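Local coordinates for hypothetical protein Rv2827c (Mycobacterium tuberculosis, PDB 1ZEL) that is of unknown function but probably binds DNA, combining winged-helix architecture with a domain of the AbiEi antitoxin family, at residues P227-Q232 / P260-T265; V188-R193 / G198-L203; S92-A95 / G101-L104; Y236-D239 / A245-Q248. All blocks are in the same frame, centred on the assembly; numbering follows the deposited sequence. Where two conformers were deposited one is given.

Overall arrangement
From the N terminus, contact 3 comes first (92-95 / 101-104): it closes a short loop where helix 88-96 leads to strand 103-104. Contact 2 (188-193 / 198-203) then joins helices 183-192 and 200-203 across another brief connection. Further along, contact 1 (227-232 / 260-265) ties the start of helix 228-240 to strand 262-264, and contact 4 (236-239 / 245-248) is nested within its loop, using the same helix. Contacts 1, 2 and 4 touch one another, with F264 packing on W200, Y236 and L237, and I190 on L237. Contact 3 touches none of them, though its nearest atoms come within about 6 Å of contact 2. No two loops cross.

Contact 1 of 4, residues P227-Q232 / P260-T265; sequences PTSAWQ and PVTRFT. With FMT (formic acid), chain H.
The flat carboxamide of Q232 meets T262 and P260 on different terms: the methyl CG2 of T262 lies above its plane, 3.7 Å from NE2 of Q232, while the carbonyl O of P260 sits beyond the amide nitrogen, tilted 18° from the plane. Nearby, the W231 ring has O1 of a bound formic acid molecule over one face and P227 O at its edge, in plane. That molecule, probably from the crystallisation liquor, accepts a 2.7 Å hydrogen bond at O1 from T228 OG1 and is also held by the backbone N of H255 and T256.

The polar link across the contact is Q232 NE2 to P260 O at 3.0 Å, nearly along the C=O axis. A water donates to Q232 OE1 and to P260 O, so both ends of the amide are tied to one carbonyl, and Y281 O takes a further bond from NE2. With OG1 of T262 anti to its backbone N (chi1 -162°), this hydroxyl reaches S229 CB at 3.3 Å while CG2 is left to face Q232.

Helix 228-240 thus lies against strand 262-264, at one edge of its three-stranded sheet, whose T262 and F264 pair through the backbone with V284 of strand 283-285; W231 packs toward helix 216-223.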
loop_
_atom_site.group_PDB
_atom_site.type_symbol
_atom_site.label_atom_id
_atom_site.label_comp_id
_atom_site.label_asym_id
_atom_site.label_seq_id
_atom_site.Cartn_x
_atom_site.Cartn_y
_atom_site.Cartn_z
ATOM N N PRO A 227 -14.467 4.868 -16.141
ATOM C CA PRO A 227 -14.810 4.683 -17.556
ATOM C C PRO A 227 -15.401 3.297 -17.812
ATOM O O PRO A 227 -15.238 2.382 -16.992
ATOM C CB PRO A 227 -13.465 4.813 -18.261
ATOM C CG PRO A 227 -12.566 5.554 -17.277
ATOM C CD PRO A 227 -13.020 5.080 -15.939
ATOM N N THR A 228 -16.096 3.141 -18.930
ATOM C CA THR A 228 -16.735 1.857 -19.254
ATOM C C THR A 228 -15.723 0.739 -19.326
ATOM O O THR A 228 -16.001 -0.399 -18.939
ATOM C CB THR A 228 -17.517 1.977 -20.565
ATOM O OG1 THR A 228 -18.445 3.062 -20.429
ATOM C CG2 THR A 228 -18.268 0.682 -20.888
ATOM N N SER A 229 -14.524 1.063 -19.815
ATOM C CA SER A 229 -13.437 0.088 -19.879
ATOM C C SER A 229 -13.123 -0.570 -18.540
ATOM O O SER A 229 -12.788 -1.753 -18.502
ATOM C CB SER A 229 -12.174 0.721 -20.475
ATOM O OG SER A 229 -11.784 1.848 -19.732
ATOM N N ALA A 230 -13.222 0.194 -17.449
ATOM C CA ALA A 230 -12.999 -0.350 -16.097
ATOM C C ALA A 230 -14.030 -1.405 -15.755
ATOM O O ALA A 230 -13.687 -2.448 -15.204
ATOM C CB ALA A 230 -13.011 0.771 -15.049
ATOM N N TRP A 231 -15.292 -1.130 -16.115
ATOM C CA TRP A 231 -16.387 -2.056 -15.912
ATOM C C TRP A 231 -16.158 -3.331 -16.704
ATOM O O TRP A 231 -16.324 -4.439 -16.179
ATOM C CB TRP A 231 -17.703 -1.410 -16.366
ATOM C CG TRP A 231 -18.219 -0.362 -15.445
ATOM C CD1 TRP A 231 -17.805 0.935 -15.363
ATOM C CD2 TRP A 231 -19.286 -0.518 -14.492
ATOM N NE1 TRP A 231 -18.556 1.607 -14.408
ATOM C CE2 TRP A 231 -19.468 0.736 -13.862
ATOM C CE3 TRP A 231 -20.109 -1.597 -14.120
ATOM C CZ2 TRP A 231 -20.444 0.942 -12.866
ATOM C CZ3 TRP A 231 -21.070 -1.403 -13.124
ATOM C CH2 TRP A 231 -21.218 -0.142 -12.496
ATOM N N GLN A 232 -15.758 -3.172 -17.965
ATOM C CA GLN A 232 -15.444 -4.332 -18.826
ATOM C C GLN A 232 -14.348 -5.186 -18.215
ATOM O O GLN A 232 -14.501 -6.413 -18.080
ATOM C CB GLN A 232 -15.050 -3.877 -20.239
ATOM C CG GLN A 232 -16.202 -3.220 -20.997
ATOM C CD GLN A 232 -15.715 -2.447 -22.198
ATOM O OE1 GLN A 232 -15.502 -1.248 -22.110
ATOM N NE2 GLN A 232 -15.520 -3.130 -23.322
ATOM N N PRO A 260 -17.383 0.349 -26.528
ATOM C CA PRO A 260 -16.211 0.199 -27.409
ATOM C C PRO A 260 -15.391 -1.027 -27.021
ATOM O O PRO A 260 -15.471 -1.471 -25.876
ATOM C CB PRO A 260 -15.413 1.483 -27.131
ATOM C CG PRO A 260 -16.494 2.488 -26.762
ATOM C CD PRO A 260 -17.425 1.681 -25.901
ATOM N N VAL A 261 -14.603 -1.572 -27.946
ATOM C CA VAL A 261 -13.742 -2.710 -27.583
ATOM C C VAL A 261 -12.615 -2.178 -26.696
ATOM O O VAL A 261 -12.069 -1.113 -26.970
ATOM C CB VAL A 261 -13.173 -3.477 -28.809
ATOM C CG1 VAL A 261 -12.177 -4.559 -28.360
ATOM C CG2 VAL A 261 -14.303 -4.112 -29.615
ATOM N N THR A 262 -12.292 -2.890 -25.620
ATOM C CA THR A 262 -11.198 -2.458 -24.761
ATOM C C THR A 262 -10.106 -3.508 -24.695
ATOM O O THR A 262 -10.383 -4.697 -24.882
ATOM C CB THR A 262 -11.696 -2.126 -23.319
ATOM O OG1 THR A 262 -10.703 -1.335 -22.653
ATOM C CG2 THR A 262 -11.937 -3.412 -22.529
ATOM N N ARG A 263 -8.866 -3.068 -24.466
ATOM C CA ARG A 263 -7.753 -3.992 -24.267
ATOM C C ARG A 263 -7.456 -4.117 -22.783
ATOM O O ARG A 263 -7.535 -3.139 -22.043
ATOM C CB ARG A 263 -6.504 -3.513 -25.012
ATOM C CG ARG A 263 -6.525 -3.737 -26.514
ATOM C CD ARG A 263 -5.226 -3.217 -27.154
ATOM N NE ARG A 263 -5.203 -3.347 -28.613
ATOM C CZ ARG A 263 -5.253 -2.326 -29.472
ATOM N NH1 ARG A 263 -5.332 -1.071 -29.038
ATOM N NH2 ARG A 263 -5.207 -2.559 -30.780
ATOM N N PHE A 264 -7.129 -5.328 -22.356
ATOM C CA PHE A 264 -6.694 -5.586 -21.004
ATOM C C PHE A 264 -5.212 -5.785 -21.151
ATOM O O PHE A 264 -4.776 -6.824 -21.613
ATOM C CB PHE A 264 -7.350 -6.846 -20.410
ATOM C CG PHE A 264 -7.419 -6.824 -18.898
ATOM C CD1 PHE A 264 -8.523 -7.307 -18.229
ATOM C CD2 PHE A 264 -6.374 -6.280 -18.147
ATOM C CE1 PHE A 264 -8.589 -7.257 -16.828
ATOM C CE2 PHE A 264 -6.438 -6.224 -16.755
ATOM C CZ PHE A 264 -7.552 -6.703 -16.103
ATOM N N THR A 265 -4.445 -4.758 -20.811
ATOM C CA THR A 265 -3.017 -4.739 -21.085
ATOM C C THR A 265 -2.342 -3.736 -20.142
ATOM O O THR A 265 -2.967 -2.765 -19.728
ATOM C CB THR A 265 -2.713 -4.349 -22.567
ATOM O OG1 THR A 265 -1.315 -4.541 -22.834
ATOM C CG2 THR A 265 -3.077 -2.875 -22.859
HETATM C C FMT H . -19.757 3.205 -17.453
HETATM O O1 FMT H . -20.194 2.620 -18.453
HETATM O O2 FMT H . -20.394 3.322 -16.404
HETATM O O HOH W 1 -14.504 0.573 -23.731
#

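Contact 2 of 4, residues V188-R193 / G198-L203; sequences VQIATR and GPWADL
I190 meets W200 from its first side-chain carbon: CB lies 3.8 Å from both CZ2 and CH2 of the indole. One bond out, CG1 stays beside the same corner of the indole, 3.9 Å from CH2 of W200. The tip, CD1, is shared, lying 3.7 Å from CH2 of W200 and 3.5 Å from CD2 of L203, which it meets tip to tip. CG1 stands between the backbone N and the carbonyl carbon (chi1 67°), the torsion that sends the long branch toward these two residues; helix 228-240 packs on I190 as well, through L237.

The two segments belong to successive helices, 183-192 and 200-203, within the region matching the AbiEi antitoxin C-terminal family. An inverse gamma turn centred on P199 leads into the second, with W200 N bonded to G198 O.

W200 also meets backbone: I190 O lies in the plane of the indole at its edge, 3.8 Å from CZ2 of W200. On the five-membered side the bond from NE1 to P194 O limits how the indole can turn, and the W200 and F197 rings form an edge-to-face pair. Along the first helix, the OG1 and N of T192 both donate to V188 O, reaching it from opposite faces of the carbonyl plane.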
loop_
_atom_site.group_PDB
_atom_site.type_symbol
_atom_site.label_atom_id
_atom_site.label_comp_id
_atom_site.label_asym_id
_atom_site.label_seq_id
_atom_site.Cartn_x
_atom_site.Cartn_y
_atom_site.Cartn_z
ATOM N N VAL A 188 -11.114 -3.107 -8.437
ATOM C CA VAL A 188 -11.485 -1.948 -9.258
ATOM C C VAL A 188 -10.245 -1.142 -9.662
ATOM O O VAL A 188 -10.156 -0.649 -10.783
ATOM C CB VAL A 188 -12.540 -1.075 -8.587
ATOM C CG1 VAL A 188 -12.764 0.195 -9.401
ATOM C CG2 VAL A 188 -13.862 -1.888 -8.464
ATOM N N GLN A 189 -9.278 -1.048 -8.763
ATOM C CA GLN A 189 -8.052 -0.320 -9.068
ATOM C C GLN A 189 -7.357 -0.943 -10.266
ATOM O O GLN A 189 -7.006 -0.258 -11.226
ATOM C CB GLN A 189 -7.089 -0.340 -7.878
ATOM C CG GLN A 189 -5.780 0.411 -8.184
ATOM C CD GLN A 189 -4.632 -0.033 -7.322
ATOM O OE1 GLN A 189 -4.817 -0.376 -6.166
ATOM N NE2 GLN A 189 -3.424 -0.010 -7.876
ATOM N N ILE A 190 -7.143 -2.254 -10.204
ATOM C CA ILE A 190 -6.336 -2.893 -11.233
ATOM C C ILE A 190 -7.121 -3.051 -12.566
ATOM O O ILE A 190 -6.518 -3.130 -13.636
ATOM C CB ILE A 190 -5.778 -4.223 -10.698
ATOM C CG1 ILE A 190 -6.901 -5.227 -10.476
ATOM C CG2 ILE A 190 -5.094 -3.989 -9.330
ATOM C CD1 ILE A 190 -6.382 -6.621 -10.059
ATOM N N ALA A 191 -8.452 -3.097 -12.499
ATOM C CA ALA A 191 -9.278 -3.060 -13.726
ATOM C C ALA A 191 -9.256 -1.652 -14.343
ATOM O O ALA A 191 -9.153 -1.492 -15.572
ATOM C CB ALA A 191 -10.728 -3.473 -13.408
ATOM N N THR A 192 -9.348 -0.634 -13.499
ATOM C CA THR A 192 -9.382 0.751 -13.986
ATOM C C THR A 192 -8.059 1.145 -14.614
ATOM O O THR A 192 -8.037 1.755 -15.715
ATOM C CB THR A 192 -9.766 1.742 -12.855
ATOM O OG1 THR A 192 -11.068 1.419 -12.374
ATOM C CG2 THR A 192 -9.755 3.197 -13.343
ATOM N N ARG A 193 -6.966 0.798 -13.928
ATOM C CA ARG A 193 -5.627 1.176 -14.380
ATOM C C ARG A 193 -4.684 -0.013 -14.215
ATOM O O ARG A 193 -3.947 -0.063 -13.254
ATOM C CB ARG A 193 -5.115 2.374 -13.565
ATOM C CG ARG A 193 -5.767 3.711 -13.990
ATOM C CD ARG A 193 -5.378 4.846 -13.093
ATOM N NE ARG A 193 -6.423 5.863 -13.066
ATOM C CZ ARG A 193 -6.280 7.074 -12.538
ATOM N NH1 ARG A 193 -5.119 7.438 -12.008
ATOM N NH2 ARG A 193 -7.301 7.921 -12.549
ATOM N N GLY A 198 1.854 -3.862 -10.414
ATOM C CA GLY A 198 3.095 -4.467 -10.922
ATOM C C GLY A 198 3.093 -5.985 -11.089
ATOM O O GLY A 198 3.220 -6.494 -12.205
ATOM N N PRO A 199 2.942 -6.730 -9.979
ATOM C CA PRO A 199 3.132 -8.195 -10.079
ATOM C C PRO A 199 1.916 -8.992 -10.603
ATOM O O PRO A 199 1.393 -9.890 -9.926
ATOM C CB PRO A 199 3.517 -8.582 -8.650
ATOM C CG PRO A 199 2.759 -7.570 -7.778
ATOM C CD PRO A 199 2.652 -6.291 -8.594
ATOM N N TRP A 200 1.484 -8.681 -11.826
ATOM C CA TRP A 200 0.364 -9.411 -12.435
ATOM C C TRP A 200 0.561 -10.923 -12.460
ATOM O O TRP A 200 -0.361 -11.671 -12.143
ATOM C CB TRP A 200 0.075 -8.888 -13.848
ATOM C CG TRP A 200 -0.754 -7.648 -13.827
ATOM C CD1 TRP A 200 -0.304 -6.372 -13.897
ATOM C CD2 TRP A 200 -2.170 -7.575 -13.664
ATOM N NE1 TRP A 200 -1.356 -5.496 -13.826
ATOM C CE2 TRP A 200 -2.518 -6.210 -13.689
ATOM C CE3 TRP A 200 -3.180 -8.527 -13.540
ATOM C CZ2 TRP A 200 -3.845 -5.765 -13.567
ATOM C CZ3 TRP A 200 -4.496 -8.091 -13.418
ATOM C CH2 TRP A 200 -4.814 -6.718 -13.447
ATOM N N ALA A 201 1.753 -11.375 -12.819
ATOM C CA ALA A 201 2.015 -12.828 -12.890
ATOM C C ALA A 201 1.871 -13.473 -11.520
ATOM O O ALA A 201 1.482 -14.626 -11.412
ATOM C CB ALA A 201 3.399 -13.129 -13.499
ATOM N N ASP A 202 2.178 -12.714 -10.473
ATOM C CA ASP A 202 2.052 -13.166 -9.091
ATOM C C ASP A 202 0.573 -13.195 -8.656
ATOM O O ASP A 202 0.177 -13.977 -7.788
ATOM C CB ASP A 202 2.841 -12.199 -8.206
ATOM C CG ASP A 202 3.580 -12.885 -7.083
ATOM O OD1 ASP A 202 3.363 -12.485 -5.936
ATOM O OD2 ASP A 202 4.399 -13.792 -7.339
ATOM N N LEU A 203 -0.233 -12.322 -9.247
ATOM C CA LEU A 203 -1.641 -12.216 -8.857
ATOM C C LEU A 203 -2.523 -13.216 -9.612
ATOM O O LEU A 203 -3.390 -13.847 -9.017
ATOM C CB LEU A 203 -2.164 -10.797 -9.102
ATOM C CG LEU A 203 -3.678 -10.582 -8.912
ATOM C CD1 LEU A 203 -4.060 -10.683 -7.425
ATOM C CD2 LEU A 203 -4.079 -9.254 -9.472
#

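Contact 3 of 4, residues S92-A95 / G101-L104; sequences SWLA and GFML
W93 and L94 of helix 88-96 pack against F102, just ahead of strand 103-104, making a compact helix-to-strand connection. That strand lies at the edge of a three-stranded mixed sheet, next to the antiparallel strand 124-127, in the region matching the AbiEi antitoxin C-terminal family.

The aromatic part is a loose one. The six-membered ring of W93 and the ring of F102 are turned 27° from parallel, and their centroids are 5.5 Å apart, so the rings have slid aside and barely overlap. Their closest atoms are CE3 of W93 and CD2 of F102, at 3.6 Å.

A second apolar contact comes from L94, which crosses the far end of the phenylalanine: CG lies 3.8 Å from both CE2 and CZ of F102. Beyond the two segments, L90 of the same helix and I126 of strand 124-127 also touch F102, so the buried F102 ring lies between helix and sheet, while P135 and L138 from loops pack on W93.

G101 takes a positive phi (82°), a conformation that favours glycine, and F102 then places CG between its backbone N and carbonyl carbon (chi1 60°), which turns the ring toward W93 and L94. At the ring's outer tip, CZ of F102 rests 3.7 Å from CD1 of L94.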
loop_
_atom_site.group_PDB
_atom_site.type_symbol
_atom_site.label_atom_id
_atom_site.label_comp_id
_atom_site.label_asym_id
_atom_site.label_seq_id
_atom_site.Cartn_x
_atom_site.Cartn_y
_atom_site.Cartn_z
ATOM N N SER A 92 6.135 7.544 8.940
ATOM C CA SER A 92 6.718 8.880 9.194
ATOM C C SER A 92 5.811 10.027 8.745
ATOM O O SER A 92 5.785 11.116 9.360
ATOM C CB SER A 92 8.125 9.012 8.595
ATOM O OG SER A 92 8.115 9.428 7.248
ATOM N N TRP A 93 5.065 9.792 7.673
ATOM C CA TRP A 93 4.036 10.731 7.252
ATOM C C TRP A 93 2.922 10.888 8.291
ATOM O O TRP A 93 2.580 12.027 8.674
ATOM C CB TRP A 93 3.500 10.329 5.876
ATOM C CG TRP A 93 2.593 11.375 5.214
ATOM C CD1 TRP A 93 2.333 12.639 5.642
ATOM C CD2 TRP A 93 1.893 11.212 3.978
ATOM N NE1 TRP A 93 1.476 13.275 4.760
ATOM C CE2 TRP A 93 1.200 12.412 3.725
ATOM C CE3 TRP A 93 1.792 10.161 3.056
ATOM C CZ2 TRP A 93 0.393 12.586 2.592
ATOM C CZ3 TRP A 93 1.002 10.338 1.922
ATOM C CH2 TRP A 93 0.304 11.530 1.708
ATOM N N LEU A 94 2.369 9.774 8.779
ATOM C CA LEU A 94 1.334 9.830 9.835
ATOM C C LEU A 94 1.827 10.507 11.113
ATOM O O LEU A 94 1.035 11.126 11.859
ATOM C CB LEU A 94 0.847 8.428 10.183
ATOM C CG LEU A 94 0.023 7.777 9.088
ATOM C CD1 LEU A 94 -0.099 6.275 9.371
ATOM C CD2 LEU A 94 -1.332 8.450 8.970
ATOM N N ALA A 95 3.134 10.389 11.363
ATOM C CA ALA A 95 3.762 11.023 12.534
ATOM C C ALA A 95 3.665 12.538 12.473
ATOM O O ALA A 95 3.515 13.197 13.506
ATOM C CB ALA A 95 5.208 10.589 12.651
ATOM N N GLY A 101 -4.266 10.498 4.978
ATOM C CA GLY A 101 -5.374 10.063 4.132
ATOM C C GLY A 101 -5.061 9.006 3.087
ATOM O O GLY A 101 -5.885 8.771 2.212
ATOM N N PHE A 102 -3.890 8.356 3.176
ATOM C CA PHE A 102 -3.511 7.365 2.176
ATOM C C PHE A 102 -4.059 6.029 2.595
ATOM O O PHE A 102 -4.383 5.809 3.777
ATOM C CB PHE A 102 -1.966 7.244 2.009
ATOM C CG PHE A 102 -1.241 6.839 3.286
ATOM C CD1 PHE A 102 -1.147 5.497 3.653
ATOM C CD2 PHE A 102 -0.644 7.796 4.104
ATOM C CE1 PHE A 102 -0.517 5.119 4.838
ATOM C CE2 PHE A 102 0.029 7.415 5.290
ATOM C CZ PHE A 102 0.072 6.072 5.646
ATOM N N MET A 103 -4.139 5.127 1.624
ATOM C CA MET A 103 -4.359 3.729 1.903
ATOM C C MET A 103 -3.363 2.905 1.101
ATOM O O MET A 103 -3.099 3.227 -0.050
ATOM C CB MET A 103 -5.796 3.342 1.526
ATOM C CG MET A 103 -6.834 4.168 2.249
ATOM S SD MET A 103 -8.558 3.768 1.889
ATOM C CE MET A 103 -8.756 2.249 2.786
ATOM N N LEU A 104 -2.811 1.845 1.705
ATOM C CA LEU A 104 -2.027 0.879 0.959
ATOM C C LEU A 104 -2.875 0.364 -0.198
ATOM O O LEU A 104 -4.076 0.099 -0.027
ATOM C CB LEU A 104 -1.582 -0.275 1.864
ATOM C CG LEU A 104 -0.541 0.052 2.932
ATOM C CD1 LEU A 104 -0.270 -1.152 3.843
ATOM C CD2 LEU A 104 0.746 0.572 2.303
#

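Contact 4 of 4, residues Y236-D239 / A245-Q248; sequences YLLD and ARGQ
R246 is the first residue of 245-248 to meet the other helix substantially, its chain crossing the side chain of L238 at about a right angle. CB of R246 lies 4.0 Å from CD1 of L238, and the same methyl is 3.8 Å from the carbonyl O of R246. Farther out the arginine bends at chi3 (49°), bringing NH2 within 4.0 Å of CD2 of L238. That nitrogen forms a salt bridge with D216, and NH1 donates to V211 O.

G247 comes next, and here the backbones are closest: its CA is 4.9 Å from that of L238 and 3.8 Å from CB of L238. With no side chain on G247, leucine carbon packs directly on the main chain. This is a tight helical hairpin, in which helices 228-240 and 244-251 run in roughly opposite directions, joined by a very short link.

Q248 skirts the edge, its NE2 standing 4.2 Å from OD2 of D239, too far for a hydrogen bond; OD2 is instead bonded to the hydroxyl of Y281.

No hydrogen bond joins the two segments, so the pairing rests on the close fit of L238 against backbone and aliphatic carbon, while the arginine charge is probably offset by D216, outside the hairpin.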
loop_
_atom_site.group_PDB
_atom_site.type_symbol
_atom_site.label_atom_id
_atom_site.label_comp_id
_atom_site.label_asym_id
_atom_site.label_seq_id
_atom_site.Cartn_x
_atom_site.Cartn_y
_atom_site.Cartn_z
ATOM N N TYR A 236 -14.647 -8.919 -16.544
ATOM C CA TYR A 236 -13.784 -9.976 -17.057
ATOM C C TYR A 236 -12.921 -10.641 -15.965
ATOM O O TYR A 236 -12.652 -11.845 -16.023
ATOM C CB TYR A 236 -12.862 -9.399 -18.132
ATOM C CG TYR A 236 -11.965 -10.430 -18.759
ATOM C CD1 TYR A 236 -12.488 -11.424 -19.578
ATOM C CD2 TYR A 236 -10.586 -10.404 -18.550
ATOM C CE1 TYR A 236 -11.670 -12.378 -20.174
ATOM C CE2 TYR A 236 -9.760 -11.365 -19.140
ATOM C CZ TYR A 236 -10.308 -12.345 -19.943
ATOM O OH TYR A 236 -9.488 -13.283 -20.534
ATOM N N LEU A 237 -12.464 -9.858 -14.988
ATOM C CA LEU A 237 -11.773 -10.439 -13.813
ATOM C C LEU A 237 -12.696 -11.379 -13.020
ATOM O O LEU A 237 -12.285 -12.480 -12.613
ATOM C CB LEU A 237 -11.159 -9.326 -12.916
ATOM C CG LEU A 237 -9.926 -8.596 -13.517
ATOM C CD1 LEU A 237 -9.505 -7.429 -12.619
ATOM C CD2 LEU A 237 -8.721 -9.525 -13.762
ATOM N N LEU A 238 -13.961 -11.002 -12.851
ATOM C CA LEU A 238 -14.905 -11.922 -12.208
ATOM C C LEU A 238 -14.992 -13.228 -12.976
ATOM O O LEU A 238 -14.971 -14.296 -12.373
ATOM C CB LEU A 238 -16.295 -11.312 -12.039
ATOM C CG LEU A 238 -16.440 -10.136 -11.062
ATOM C CD1 LEU A 238 -17.898 -9.795 -10.804
ATOM C CD2 LEU A 238 -15.740 -10.411 -9.759
ATOM N N ASP A 239 -15.099 -13.111 -14.304
ATOM C CA ASP A 239 -15.193 -14.252 -15.212
ATOM C C ASP A 239 -13.954 -15.125 -15.052
ATOM O O ASP A 239 -14.053 -16.332 -14.833
ATOM C CB ASP A 239 -15.327 -13.721 -16.658
ATOM C CG ASP A 239 -15.789 -14.791 -17.647
ATOM O OD1 ASP A 239 -15.002 -15.693 -17.926
ATOM O OD2 ASP A 239 -16.944 -14.717 -18.131
ATOM N N ALA A 245 -21.194 -15.633 -14.587
ATOM C CA ALA A 245 -22.528 -15.078 -14.376
ATOM C C ALA A 245 -22.440 -13.759 -13.600
ATOM O O ALA A 245 -23.075 -12.776 -13.979
ATOM C CB ALA A 245 -23.438 -16.085 -13.676
ATOM N N ARG A 246 -21.616 -13.723 -12.550
ATOM C CA ARG A 246 -21.434 -12.482 -11.774
ATOM C C ARG A 246 -20.836 -11.381 -12.642
ATOM O O ARG A 246 -21.245 -10.216 -12.550
ATOM C CB ARG A 246 -20.567 -12.720 -10.525
ATOM C CG ARG A 246 -21.291 -13.503 -9.392
ATOM C CD ARG A 246 -20.380 -13.726 -8.167
ATOM N NE ARG A 246 -19.721 -12.486 -7.736
ATOM C CZ ARG A 246 -18.639 -12.435 -6.966
ATOM N NH1 ARG A 246 -18.093 -13.548 -6.501
ATOM N NH2 ARG A 246 -18.107 -11.270 -6.660
ATOM N N GLY A 247 -19.860 -11.749 -13.476
ATOM C CA GLY A 247 -19.203 -10.781 -14.364
ATOM C C GLY A 247 -20.163 -10.132 -15.354
ATOM O O GLY A 247 -20.169 -8.904 -15.531
ATOM N N GLN A 248 -21.006 -10.949 -15.976
ATOM C CA GLN A 248 -21.990 -10.439 -16.928
ATOM C C GLN A 248 -23.073 -9.580 -16.249
ATOM O O GLN A 248 -23.532 -8.567 -16.813
ATOM C CB GLN A 248 -22.580 -11.601 -17.719
ATOM C CG GLN A 248 -21.529 -12.242 -18.647
ATOM C CD GLN A 248 -21.935 -13.598 -19.190
ATOM O OE1 GLN A 248 -23.116 -13.872 -19.393
ATOM N NE2 GLN A 248 -20.949 -14.454 -19.440
#